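Local coordinates for sortase family protein (Streptococcus agalactiae, PDB 3O0P) that probably acts as a class C sortase, a cysteine transpeptidase that joins pilin subunits covalently during assembly of surface pili in group B Streptococcus, at residues A[58-63]-A[84-89]; A[97-102]-A[114-119]; A[27-32]-A[143-148]; A[159-164]-A[188-193]. One frame throughout, in Å; residues are numbered along the deposited sequence.

Interaction 1: A[58-63]-A[84-89]; sequences AEYARM and IFAGSS
The Tyr60 ring approaches the Ala86-Gly87 peptide obliquely, neither flat on it nor edge-on, and its CE2 is 4.3 Å from Ala86 CB. The second flat group, the Arg62 guanidinium, has Ala58 O over its centre on one face, 3.6 Å above the plane, while Glu59 OE1 sits at its edge, in plane. This is a type I beta turn, Glu59 to Arg62, in the loop that follows helix 22-37, packed against the chain as it leaves strand 80-85 of the sortase sheet. With CG between the backbone N and the carbonyl carbon (chi1 67°), the Tyr60 ring is directed so that its hydroxyl reaches Gly87 N. Gly87 N donates to Tyr60 OH at 2.9 Å with a bent 143° angle, and the same oxygen is hydrogen-bonded to His99 ND1, so two partners grip it. Beside the ring, Ala86 CB sits between Ala58 CB (3.8 Å) and Ala61 CB (3.9 Å), touching each. The turn is braced by a side-on salt bridge in which Arg62 NE meets Glu59 OE1 at 2.9 Å and Arg62 NH2 meets Glu59 OE2 at 2.9 Å, both from above the carboxylate plane.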
loop_
_atom_site.group_PDB
_atom_site.type_symbol
_atom_site.label_atom_id
_atom_site.label_comp_id
_atom_site.label_asym_id
_atom_site.label_seq_id
_atom_site.Cartn_x
_atom_site.Cartn_y
_atom_site.Cartn_z
ATOM N N ALA A 58 -10.831 -8.269 6.551
ATOM C CA ALA A 58 -10.057 -8.784 5.406
ATOM C C ALA A 58 -9.356 -10.109 5.716
ATOM O O ALA A 58 -8.620 -10.210 6.708
ATOM C CB ALA A 58 -9.031 -7.751 4.987
ATOM N N GLU A 59 -9.555 -11.108 4.853
ATOM C CA GLU A 59 -8.976 -12.449 5.025
ATOM C C GLU A 59 -7.954 -12.823 3.959
ATOM O O GLU A 59 -7.299 -13.835 4.078
ATOM C CB GLU A 59 -10.090 -13.516 4.985
ATOM C CG GLU A 59 -11.150 -13.384 6.058
ATOM C CD GLU A 59 -10.661 -13.823 7.418
ATOM O OE1 GLU A 59 -9.662 -14.575 7.477
ATOM O OE2 GLU A 59 -11.283 -13.415 8.422
ATOM N N TYR A 60 -7.808 -12.014 2.914
ATOM C CA TYR A 60 -7.073 -12.438 1.728
ATOM C C TYR A 60 -5.558 -12.383 1.891
ATOM O O TYR A 60 -4.841 -12.969 1.085
ATOM C CB TYR A 60 -7.465 -11.588 0.504
ATOM C CG TYR A 60 -7.033 -10.140 0.608
ATOM C CD1 TYR A 60 -5.832 -9.712 0.092
ATOM C CD2 TYR A 60 -7.834 -9.204 1.241
ATOM C CE1 TYR A 60 -5.444 -8.390 0.186
ATOM C CE2 TYR A 60 -7.444 -7.905 1.362
ATOM C CZ TYR A 60 -6.248 -7.487 0.835
ATOM O OH TYR A 60 -5.877 -6.169 0.976
ATOM N N ALA A 61 -5.070 -11.675 2.909
ATOM C CA ALA A 61 -3.625 -11.522 3.114
ATOM C C ALA A 61 -3.136 -12.134 4.420
ATOM O O ALA A 61 -2.085 -11.751 4.922
ATOM C CB ALA A 61 -3.221 -10.053 3.024
ATOM N N ARG A 62 -3.865 -13.118 4.957
ATOM C CA ARG A 62 -3.509 -13.690 6.253
ATOM C C ARG A 62 -2.093 -14.259 6.245
ATOM O O ARG A 62 -1.398 -14.239 7.267
ATOM C CB ARG A 62 -4.456 -14.836 6.637
ATOM C CG ARG A 62 -5.864 -14.420 6.967
ATOM C CD ARG A 62 -5.962 -13.435 8.125
ATOM N NE ARG A 62 -7.351 -13.235 8.558
ATOM C CZ ARG A 62 -7.731 -12.370 9.490
ATOM N NH1 ARG A 62 -6.840 -11.613 10.093
ATOM N NH2 ARG A 62 -9.005 -12.272 9.821
ATOM N N MET A 63 -1.631 -14.776 5.111
ATOM C CA MET A 63 -0.283 -15.347 5.061
ATOM C C MET A 63 0.793 -14.310 5.378
ATOM O O MET A 63 1.878 -14.669 5.839
ATOM C CB MET A 63 0.012 -16.033 3.720
ATOM C CG MET A 63 0.382 -15.110 2.570
ATOM S SD MET A 63 -0.958 -13.958 1.923
ATOM C CE MET A 63 -1.854 -15.143 0.886
ATOM N N ILE A 84 0.627 -1.192 7.966
ATOM C CA ILE A 84 -0.245 -1.548 6.856
ATOM C C ILE A 84 -1.103 -2.733 7.275
ATOM O O ILE A 84 -0.587 -3.772 7.700
ATOM C CB ILE A 84 0.552 -1.972 5.599
ATOM C CG1 ILE A 84 1.593 -0.909 5.194
ATOM C CG2 ILE A 84 -0.413 -2.246 4.453
ATOM C CD1 ILE A 84 2.571 -1.423 4.138
ATOM N N PHE A 85 -2.405 -2.554 7.146
ATOM C CA PHE A 85 -3.378 -3.610 7.412
ATOM C C PHE A 85 -3.935 -4.116 6.091
ATOM O O PHE A 85 -3.975 -3.387 5.099
ATOM C CB PHE A 85 -4.527 -3.078 8.261
ATOM C CG PHE A 85 -4.095 -2.532 9.586
ATOM C CD1 PHE A 85 -4.004 -3.369 10.688
ATOM C CD2 PHE A 85 -3.763 -1.195 9.733
ATOM C CE1 PHE A 85 -3.613 -2.867 11.921
ATOM C CE2 PHE A 85 -3.366 -0.692 10.973
ATOM C CZ PHE A 85 -3.288 -1.526 12.050
ATOM N N ALA A 86 -4.356 -5.374 6.066
ATOM C CA ALA A 86 -5.048 -5.893 4.905
ATOM C C ALA A 86 -6.359 -5.160 4.708
ATOM O O ALA A 86 -7.076 -4.825 5.645
ATOM C CB ALA A 86 -5.299 -7.375 5.046
ATOM N N GLY A 87 -6.666 -4.904 3.448
ATOM C CA GLY A 87 -7.898 -4.248 3.068
ATOM C C GLY A 87 -7.865 -2.758 3.326
ATOM O O GLY A 87 -6.878 -2.174 3.765
ATOM N N SER A 88 -8.989 -2.123 3.050
ATOM C CA SER A 88 -9.066 -0.678 3.136
ATOM C C SER A 88 -10.397 -0.265 3.774
ATOM O O SER A 88 -10.981 0.737 3.408
ATOM C CB SER A 88 -8.880 -0.056 1.742
ATOM O OG SER A 88 -9.826 -0.572 0.827
ATOM N N SER A 89 -10.857 -1.039 4.749
ATOM C CA SER A 89 -12.077 -0.708 5.489
ATOM C C SER A 89 -11.918 0.583 6.270
ATOM O O SER A 89 -10.806 1.022 6.541
ATOM C CB SER A 89 -12.411 -1.825 6.480
ATOM O OG SER A 89 -11.422 -1.906 7.495
#

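Interaction 2: A[97-102]-A[114-119]; sequences AGHLEG and TVITAH
His99 turns the edge of its imidazole to Thr114: CD2 is 3.5 Å from Thr114 OG1, which lies in the ring plane, and the two side chains cross obliquely. The ring reaches this place with CG anti to the backbone N (chi1 167°). Ile116, its partner in a non-hydrogen-bonded antiparallel pair, puts CD1 at the same ring edge, 4.1 Å from His99 CD2, and sends its other branch, CG2, to within 3.9 Å of Ala97 CB. On the other face of the sheet, Leu100 and Val115 lie side by side and point the same way, with Leu100 CB 4.0 Å from Val115 CB. Between these two layers of side chains, strands 97-99 and 112-117 pair in the sortase sheet. Gly98 N donates to Thr117 O at 2.8 Å, Thr117 N returns the bond to Gly98 O, and Leu100 N donates to Val115 O at 3.0 Å. Thr117 OG1 is hydrogen-bonded to Leu179 O and Tyr48 OH. Ser104 O bonds both Thr114 OG1 and His99 NE2, while Tyr60 holds ND1. With both nitrogens tied, the buried imidazole is fixed in rotation, and NE2, facing that carbonyl oxygen, most likely carries a hydrogen.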
loop_
_atom_site.group_PDB
_atom_site.type_symbol
_atom_site.label_atom_id
_atom_site.label_comp_id
_atom_site.label_asym_id
_atom_site.label_seq_id
_atom_site.Cartn_x
_atom_site.Cartn_y
_atom_site.Cartn_z
ATOM N N ALA A 97 -2.437 2.577 7.523
ATOM C CA ALA A 97 -2.550 2.401 6.084
ATOM C C ALA A 97 -3.209 1.078 5.772
ATOM O O ALA A 97 -3.136 0.131 6.560
ATOM C CB ALA A 97 -1.196 2.482 5.419
ATOM N N GLY A 98 -3.853 1.027 4.603
ATOM C CA GLY A 98 -4.452 -0.190 4.103
ATOM C C GLY A 98 -3.820 -0.594 2.792
ATOM O O GLY A 98 -3.161 0.174 2.113
ATOM N N HIS A 99 -4.055 -1.833 2.437
ATOM C CA HIS A 99 -3.673 -2.368 1.142
ATOM C C HIS A 99 -4.933 -2.520 0.301
ATOM O O HIS A 99 -5.986 -2.974 0.783
ATOM C CB HIS A 99 -2.976 -3.707 1.308
ATOM C CG HIS A 99 -2.833 -4.440 0.017
ATOM N ND1 HIS A 99 -3.716 -5.415 -0.396
ATOM C CD2 HIS A 99 -1.933 -4.293 -0.983
ATOM C CE1 HIS A 99 -3.375 -5.815 -1.606
ATOM N NE2 HIS A 99 -2.298 -5.148 -1.984
ATOM N N LEU A 100 -4.855 -2.084 -0.948
ATOM C CA LEU A 100 -6.004 -2.110 -1.829
ATOM C C LEU A 100 -6.219 -3.500 -2.421
ATOM O O LEU A 100 -5.445 -3.971 -3.246
ATOM C CB LEU A 100 -5.850 -1.072 -2.925
ATOM C CG LEU A 100 -7.092 -0.802 -3.754
ATOM C CD1 LEU A 100 -8.229 -0.281 -2.885
ATOM C CD2 LEU A 100 -6.765 0.178 -4.845
ATOM N N GLU A 101 -7.275 -4.180 -1.992
ATOM C CA GLU A 101 -7.535 -5.530 -2.460
ATOM C C GLU A 101 -7.817 -5.460 -3.959
ATOM O O GLU A 101 -8.508 -4.575 -4.444
ATOM C CB GLU A 101 -8.699 -6.155 -1.686
ATOM C CG GLU A 101 -8.845 -7.644 -1.932
ATOM C CD GLU A 101 -10.002 -8.268 -1.185
ATOM O OE1 GLU A 101 -10.732 -7.547 -0.488
ATOM O OE2 GLU A 101 -10.156 -9.508 -1.285
ATOM N N GLY A 102 -7.258 -6.410 -4.686
ATOM C CA GLY A 102 -7.260 -6.356 -6.128
ATOM C C GLY A 102 -5.936 -5.935 -6.738
ATOM O O GLY A 102 -5.781 -6.018 -7.971
ATOM N N THR A 114 1.659 -3.050 -6.271
ATOM C CA THR A 114 0.941 -3.002 -5.005
ATOM C C THR A 114 0.468 -1.581 -4.766
ATOM O O THR A 114 1.164 -0.634 -5.135
ATOM C CB THR A 114 1.874 -3.470 -3.857
ATOM O OG1 THR A 114 1.124 -3.708 -2.677
ATOM C CG2 THR A 114 2.975 -2.490 -3.542
ATOM N N VAL A 115 -0.700 -1.425 -4.139
ATOM C CA VAL A 115 -1.232 -0.110 -3.822
ATOM C C VAL A 115 -1.519 -0.031 -2.325
ATOM O O VAL A 115 -2.237 -0.873 -1.778
ATOM C CB VAL A 115 -2.491 0.182 -4.645
ATOM C CG1 VAL A 115 -3.030 1.554 -4.272
ATOM C CG2 VAL A 115 -2.191 0.111 -6.121
ATOM N N ILE A 116 -0.905 0.955 -1.685
ATOM C CA ILE A 116 -1.045 1.217 -0.254
ATOM C C ILE A 116 -1.757 2.559 -0.113
ATOM O O ILE A 116 -1.412 3.519 -0.795
ATOM C CB ILE A 116 0.338 1.285 0.419
ATOM C CG1 ILE A 116 1.122 0.005 0.136
ATOM C CG2 ILE A 116 0.224 1.523 1.911
ATOM C CD1 ILE A 116 0.419 -1.296 0.549
ATOM N N THR A 117 -2.735 2.628 0.788
ATOM C CA THR A 117 -3.580 3.791 0.863
ATOM C C THR A 117 -3.766 4.262 2.307
ATOM O O THR A 117 -3.770 3.466 3.240
ATOM C CB THR A 117 -4.927 3.518 0.142
ATOM O OG1 THR A 117 -5.658 4.731 -0.008
ATOM C CG2 THR A 117 -5.800 2.494 0.872
ATOM N N ALA A 118 -3.917 5.568 2.485
ATOM C CA ALA A 118 -4.276 6.118 3.782
ATOM C C ALA A 118 -4.946 7.458 3.563
ATOM O O ALA A 118 -4.775 8.099 2.542
ATOM C CB ALA A 118 -3.051 6.252 4.692
ATOM N N HIS A 119 -5.727 7.855 4.544
ATOM C CA HIS A 119 -6.549 9.045 4.423
ATOM C C HIS A 119 -5.722 10.326 4.466
ATOM O O HIS A 119 -4.683 10.392 5.142
ATOM C CB HIS A 119 -7.625 9.075 5.528
ATOM C CG HIS A 119 -8.973 9.494 5.029
ATOM N ND1 HIS A 119 -9.214 10.753 4.523
ATOM C CD2 HIS A 119 -10.149 8.829 4.959
ATOM C CE1 HIS A 119 -10.483 10.849 4.167
ATOM N NE2 HIS A 119 -11.072 9.694 4.419
#

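Interaction 3: A[27-32]-A[143-148]; sequences RRMALA and QNIKET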
loop_
_atom_site.group_PDB
_atom_site.type_symbol
_atom_site.label_atom_id
_atom_site.label_comp_id
_atom_site.label_asym_id
_atom_site.label_seq_id
_atom_site.Cartn_x
_atom_site.Cartn_y
_atom_site.Cartn_z
ATOM N N ARG A 27 7.236 -20.348 3.493
ATOM C CA ARG A 27 5.912 -20.903 3.252
ATOM C C ARG A 27 4.915 -19.766 3.008
ATOM O O ARG A 27 4.141 -19.798 2.053
ATOM C CB ARG A 27 5.479 -21.722 4.454
ATOM C CG ARG A 27 4.150 -22.438 4.228
ATOM C CD ARG A 27 3.590 -23.060 5.492
ATOM N NE ARG A 27 3.162 -22.062 6.462
ATOM C CZ ARG A 27 1.978 -21.466 6.412
ATOM N NH1 ARG A 27 1.118 -21.800 5.460
ATOM N NH2 ARG A 27 1.638 -20.560 7.311
ATOM N N ARG A 28 4.961 -18.758 3.862
ATOM C CA ARG A 28 4.046 -17.637 3.749
ATOM C C ARG A 28 4.284 -16.842 2.474
ATOM O O ARG A 28 3.331 -16.432 1.797
ATOM C CB ARG A 28 4.183 -16.735 4.976
ATOM C CG ARG A 28 3.609 -17.341 6.246
ATOM C CD ARG A 28 4.075 -16.525 7.419
ATOM N NE ARG A 28 3.441 -16.796 8.701
ATOM C CZ ARG A 28 2.577 -15.986 9.312
ATOM N NH1 ARG A 28 2.133 -14.883 8.723
ATOM N NH2 ARG A 28 2.146 -16.285 10.523
ATOM N N MET A 29 5.558 -16.571 2.175
ATOM C CA MET A 29 5.895 -15.850 0.972
ATOM C C MET A 29 5.490 -16.634 -0.269
ATOM O O MET A 29 5.107 -16.059 -1.282
ATOM C CB MET A 29 7.369 -15.447 0.962
ATOM C CG MET A 29 7.752 -14.488 2.071
ATOM S SD MET A 29 6.991 -12.761 1.948
ATOM C CE MET A 29 7.988 -12.157 0.594
ATOM N N ALA A 30 5.534 -17.955 -0.201
ATOM C CA ALA A 30 5.060 -18.776 -1.321
ATOM C C ALA A 30 3.576 -18.587 -1.526
ATOM O O ALA A 30 3.105 -18.466 -2.654
ATOM C CB ALA A 30 5.345 -20.235 -1.059
ATOM N N LEU A 31 2.812 -18.573 -0.438
ATOM C CA LEU A 31 1.388 -18.330 -0.550
ATOM C C LEU A 31 1.103 -16.954 -1.121
ATOM O O LEU A 31 0.181 -16.785 -1.913
ATOM C CB LEU A 31 0.685 -18.519 0.796
ATOM C CG LEU A 31 0.640 -19.957 1.331
ATOM C CD1 LEU A 31 -0.015 -19.969 2.697
ATOM C CD2 LEU A 31 -0.122 -20.889 0.415
ATOM N N ALA A 32 1.888 -15.965 -0.702
ATOM C CA ALA A 32 1.709 -14.601 -1.200
ATOM C C ALA A 32 2.044 -14.510 -2.697
ATOM O O ALA A 32 1.335 -13.853 -3.441
ATOM C CB ALA A 32 2.545 -13.621 -0.392
ATOM N N GLN A 143 8.081 -2.507 4.478
ATOM C CA GLN A 143 8.622 -3.662 5.163
ATOM C C GLN A 143 7.532 -4.698 5.285
ATOM O O GLN A 143 6.427 -4.414 5.732
ATOM C CB GLN A 143 9.150 -3.279 6.537
ATOM C CG GLN A 143 9.782 -4.439 7.252
ATOM C CD GLN A 143 10.303 -4.081 8.633
ATOM O OE1 GLN A 143 10.368 -2.905 9.015
ATOM N NE2 GLN A 143 10.652 -5.104 9.406
ATOM N N ASN A 144 7.836 -5.911 4.839
ATOM C CA ASN A 144 6.941 -7.056 5.035
ATOM C C ASN A 144 7.637 -8.070 5.946
ATOM O O ASN A 144 8.685 -7.772 6.522
ATOM C CB ASN A 144 6.510 -7.652 3.691
ATOM C CG ASN A 144 7.692 -8.125 2.856
ATOM O OD1 ASN A 144 8.616 -8.749 3.371
ATOM N ND2 ASN A 144 7.681 -7.788 1.561
ATOM N N ILE A 145 7.059 -9.247 6.120
ATOM C CA ILE A 145 7.605 -10.198 7.069
ATOM C C ILE A 145 9.003 -10.642 6.696
ATOM O O ILE A 145 9.722 -11.120 7.567
ATOM C CB ILE A 145 6.722 -11.445 7.239
ATOM C CG1 ILE A 145 6.315 -12.058 5.888
ATOM C CG2 ILE A 145 5.494 -11.144 8.108
ATOM C CD1 ILE A 145 5.709 -13.428 5.984
ATOM N N LYS A 146 9.378 -10.549 5.418
ATOM C CA LYS A 146 10.689 -10.997 4.974
ATOM C C LYS A 146 11.751 -9.906 4.941
ATOM O O LYS A 146 12.882 -10.133 5.352
ATOM C CB LYS A 146 10.571 -11.626 3.588
ATOM C CG LYS A 146 11.922 -12.113 3.063
ATOM C CD LYS A 146 11.855 -12.798 1.718
ATOM C CE LYS A 146 13.221 -13.410 1.346
ATOM N NZ LYS A 146 13.495 -14.647 2.108
ATOM N N GLU A 147 11.407 -8.736 4.418
ATOM C CA GLU A 147 12.445 -7.747 4.090
ATOM C C GLU A 147 11.794 -6.385 3.849
ATOM O O GLU A 147 10.577 -6.254 3.823
ATOM C CB GLU A 147 13.232 -8.209 2.836
ATOM C CG GLU A 147 12.349 -8.339 1.614
ATOM C CD GLU A 147 12.930 -9.221 0.516
ATOM O OE1 GLU A 147 14.046 -9.780 0.668
ATOM O OE2 GLU A 147 12.224 -9.377 -0.494
ATOM N N THR A 148 12.626 -5.378 3.653
ATOM C CA THR A 148 12.172 -4.059 3.278
ATOM C C THR A 148 12.473 -3.853 1.804
ATOM O O THR A 148 13.583 -4.121 1.333
ATOM C CB THR A 148 12.882 -2.984 4.102
ATOM O OG1 THR A 148 12.582 -3.184 5.482
ATOM C CG2 THR A 148 12.391 -1.630 3.718
#
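Ile145 pushes its CD1 methyl against the side chain of Arg28, 3.8 Å from both Arg28 CB and Arg28 CD, and the two chains cross at about a right angle. One residue along the helix, Met29 slides past Ile145 in the opposite direction, with its SD 4.1 Å from Ile145 CG1. Met29 bends at chi2 (-67°) and again at chi3 (-73°), and the curl delivers its CE methyl to Lys146, where it sits 4.0 Å from Lys146 CB. The aliphatic part of the lysine, CB and CD, is used in this way; its amine leads away from the helix. The contact is therefore apolar packing of helix 22-37, in the N-terminal part of the chain, on the tight connection between strands 139-143 and 148-159 of the sortase sheet. That connection is shaped by an Asx turn: Asn144 OD1 accepts from Lys146 N at 2.8 Å and also from Glu147 N at 3.0 Å. Asn144 N in turn donates to Glu147 O at 2.9 Å, closing the loop. Farther out, Asn144 ND2 is hydrogen-bonded to Pro106 O, and Phe13 of helix 11-18 touches Ile145. On the helix side, Arg28 runs extended from CG to NE, past the isoleucine methyl, to a salt bridge with Glu24, and its NH1 is hydrogen-bonded to Met63 O and Glu65 O.

Interaction 4: A[159-164]-A[188-193]; sequences VTPDNF and THRLLV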
loop_
_atom_site.group_PDB
_atom_site.type_symbol
_atom_site.label_atom_id
_atom_site.label_comp_id
_atom_site.label_asym_id
_atom_site.label_seq_id
_atom_site.Cartn_x
_atom_site.Cartn_y
_atom_site.Cartn_z
ATOM N N VAL A 159 -6.610 11.498 -10.460
ATOM C CA VAL A 159 -7.588 10.813 -11.297
ATOM C C VAL A 159 -8.970 10.814 -10.628
ATOM O O VAL A 159 -9.114 11.087 -9.421
ATOM C CB VAL A 159 -7.133 9.362 -11.621
ATOM C CG1 VAL A 159 -5.738 9.372 -12.272
ATOM C CG2 VAL A 159 -7.175 8.512 -10.352
ATOM N N THR A 160 -9.983 10.499 -11.413
ATOM C CA THR A 160 -11.332 10.367 -10.870
ATOM C C THR A 160 -11.490 9.031 -10.152
ATOM O O THR A 160 -10.747 8.106 -10.413
ATOM C CB THR A 160 -12.394 10.519 -11.973
ATOM O OG1 THR A 160 -12.203 9.517 -12.973
ATOM C CG2 THR A 160 -12.283 11.904 -12.608
ATOM N N PRO A 161 -12.445 8.941 -9.221
ATOM C CA PRO A 161 -12.503 7.744 -8.378
ATOM C C PRO A 161 -12.876 6.469 -9.116
ATOM O O PRO A 161 -12.650 5.384 -8.569
ATOM C CB PRO A 161 -13.559 8.101 -7.330
ATOM C CG PRO A 161 -13.533 9.591 -7.267
ATOM C CD PRO A 161 -13.292 10.024 -8.686
ATOM N N ASP A 162 -13.425 6.596 -10.323
ATOM C CA ASP A 162 -13.767 5.420 -11.130
ATOM C C ASP A 162 -12.721 5.084 -12.200
ATOM O O ASP A 162 -12.978 4.271 -13.092
ATOM C CB ASP A 162 -15.161 5.588 -11.752
ATOM C CG ASP A 162 -15.335 6.899 -12.493
ATOM O OD1 ASP A 162 -14.354 7.664 -12.660
ATOM O OD2 ASP A 162 -16.483 7.158 -12.908
ATOM N N ASN A 163 -11.540 5.684 -12.105
ATOM C CA ASN A 163 -10.455 5.399 -13.046
ATOM C C ASN A 163 -9.352 4.581 -12.377
ATOM O O ASN A 163 -8.527 5.126 -11.655
ATOM C CB ASN A 163 -9.859 6.700 -13.587
ATOM C CG ASN A 163 -8.727 6.464 -14.567
ATOM O OD1 ASN A 163 -8.403 5.316 -14.904
ATOM N ND2 ASN A 163 -8.093 7.541 -15.004
ATOM N N PHE A 164 -9.352 3.274 -12.628
ATOM C CA PHE A 164 -8.388 2.376 -12.015
ATOM C C PHE A 164 -7.187 2.091 -12.905
ATOM O O PHE A 164 -6.327 1.305 -12.519
ATOM C CB PHE A 164 -9.060 1.040 -11.683
ATOM C CG PHE A 164 -10.153 1.154 -10.671
ATOM C CD1 PHE A 164 -9.866 1.479 -9.353
ATOM C CD2 PHE A 164 -11.468 0.921 -11.029
ATOM C CE1 PHE A 164 -10.878 1.590 -8.419
ATOM C CE2 PHE A 164 -12.480 1.030 -10.102
ATOM C CZ PHE A 164 -12.183 1.364 -8.795
ATOM N N THR A 188 -13.048 14.733 -4.227
ATOM C CA THR A 188 -13.659 14.395 -5.513
ATOM C C THR A 188 -12.739 13.522 -6.373
ATOM O O THR A 188 -13.191 12.863 -7.325
ATOM C CB THR A 188 -13.977 15.660 -6.299
ATOM O OG1 THR A 188 -12.813 16.489 -6.303
ATOM C CG2 THR A 188 -15.168 16.415 -5.671
ATOM N N HIS A 189 -11.453 13.511 -6.024
ATOM C CA HIS A 189 -10.426 12.878 -6.848
ATOM C C HIS A 189 -9.472 12.056 -6.000
ATOM O O HIS A 189 -9.567 12.036 -4.769
ATOM C CB HIS A 189 -9.646 13.931 -7.638
ATOM C CG HIS A 189 -10.457 14.587 -8.714
ATOM N ND1 HIS A 189 -11.432 15.522 -8.452
ATOM C CD2 HIS A 189 -10.445 14.417 -10.054
ATOM C CE1 HIS A 189 -11.979 15.909 -9.590
ATOM N NE2 HIS A 189 -11.393 15.258 -10.579
ATOM N N ARG A 190 -8.587 11.348 -6.682
ATOM C CA ARG A 190 -7.641 10.472 -6.017
ATOM C C ARG A 190 -6.241 10.834 -6.490
ATOM O O ARG A 190 -6.003 11.032 -7.680
ATOM C CB ARG A 190 -7.976 9.006 -6.317
ATOM C CG ARG A 190 -9.410 8.610 -5.920
ATOM C CD ARG A 190 -9.686 8.678 -4.409
ATOM N NE ARG A 190 -11.083 8.337 -4.105
ATOM C CZ ARG A 190 -12.057 9.210 -3.904
ATOM N NH1 ARG A 190 -11.819 10.515 -3.942
ATOM N NH2 ARG A 190 -13.278 8.770 -3.647
ATOM N N LEU A 191 -5.329 10.934 -5.532
ATOM C CA LEU A 191 -3.937 11.211 -5.799
ATOM C C LEU A 191 -3.172 9.899 -5.770
ATOM O O LEU A 191 -3.221 9.173 -4.775
ATOM C CB LEU A 191 -3.386 12.160 -4.731
ATOM C CG LEU A 191 -1.875 12.434 -4.775
ATOM C CD1 LEU A 191 -1.489 13.131 -6.060
ATOM C CD2 LEU A 191 -1.438 13.240 -3.556
ATOM N N LEU A 192 -2.425 9.649 -6.845
ATOM C CA LEU A 192 -1.676 8.416 -7.039
ATOM C C LEU A 192 -0.197 8.748 -7.225
ATOM O O LEU A 192 0.191 9.318 -8.239
ATOM C CB LEU A 192 -2.174 7.664 -8.285
ATOM C CG LEU A 192 -3.524 6.944 -8.214
ATOM C CD1 LEU A 192 -4.669 7.843 -7.817
ATOM C CD2 LEU A 192 -3.839 6.284 -9.559
ATOM N N VAL A 193 0.617 8.407 -6.233
ATOM C CA VAL A 193 2.059 8.596 -6.281
ATOM C C VAL A 193 2.703 7.239 -6.532
ATOM O O VAL A 193 2.738 6.400 -5.646
ATOM C CB VAL A 193 2.558 9.218 -4.959
ATOM C CG1 VAL A 193 4.054 9.399 -5.005
ATOM C CG2 VAL A 193 1.868 10.575 -4.695
#
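Arg190 begins beside Val159, its CB 4.1 Å from Val159 CG2, and reaches the Pro161 ring. CG passes Pro161 CA at 4.0 Å; a bend at chi2 (-65°) turns the chain across the proline at about a right angle, bringing NE close to Pro161 CB. At CZ the guanidinium presents one face to the ring: Pro161 CG stands over its centre, 3.7 Å from Arg190 CZ. The tip is held by several polar partners. NH1 donates to His189 O at 2.8 Å, the oxygen lying in the guanidinium plane though the donor is well above the carbonyl plane, and is also hydrogen-bonded to Asn187 O. NH2 forms a salt bridge with Asp46. In the backbone, Val159 and Arg190 form an antiparallel hydrogen-bonded pair, with Val159 N to Arg190 O at 2.9 Å and Arg190 N to Val159 O at 2.8 Å, where strand 148-159 runs out beside strand 189-198. Farther along, Val159 CG2 meets Leu192 CD1 at 3.6 Å. The chain leaves the pair through a type I turn from Thr160 to Asn163, and a classic beta bulge places Thr188 and His189 opposite Thr182. Sortases work with a cysteine, a histidine and an arginine; Arg190, which touches Cys181, is consistent with that arginine. Covered on one face by Pro161, the group has its plane and rotation fixed by two backbone carbonyls at NH1 and by Asp46 at NH2.

Interactions 1 and 2 are continuous: Tyr60 OH is 2.7 Å from His99 ND1, and Phe85 N is 2.8 Å from Ala97 O, across neighbouring strands. Interaction 3 joins the other end of interaction 1 through Met63 O and Arg28 NH1, 2.9 Å apart. Interaction 4 shares the sheet with 1 and 2 but stands apart, its centre about 13 Å from that of interaction 2 and about 29 Å from that of interaction 3. Between 2 and 4 lies strand 174-182 with Cys181. By family analogy, His119, Cys181 and Arg190 probably form the active site; Tyr48 contacts His119 and Asp46 pairs with Arg190, consistent with the lid of class C sortases.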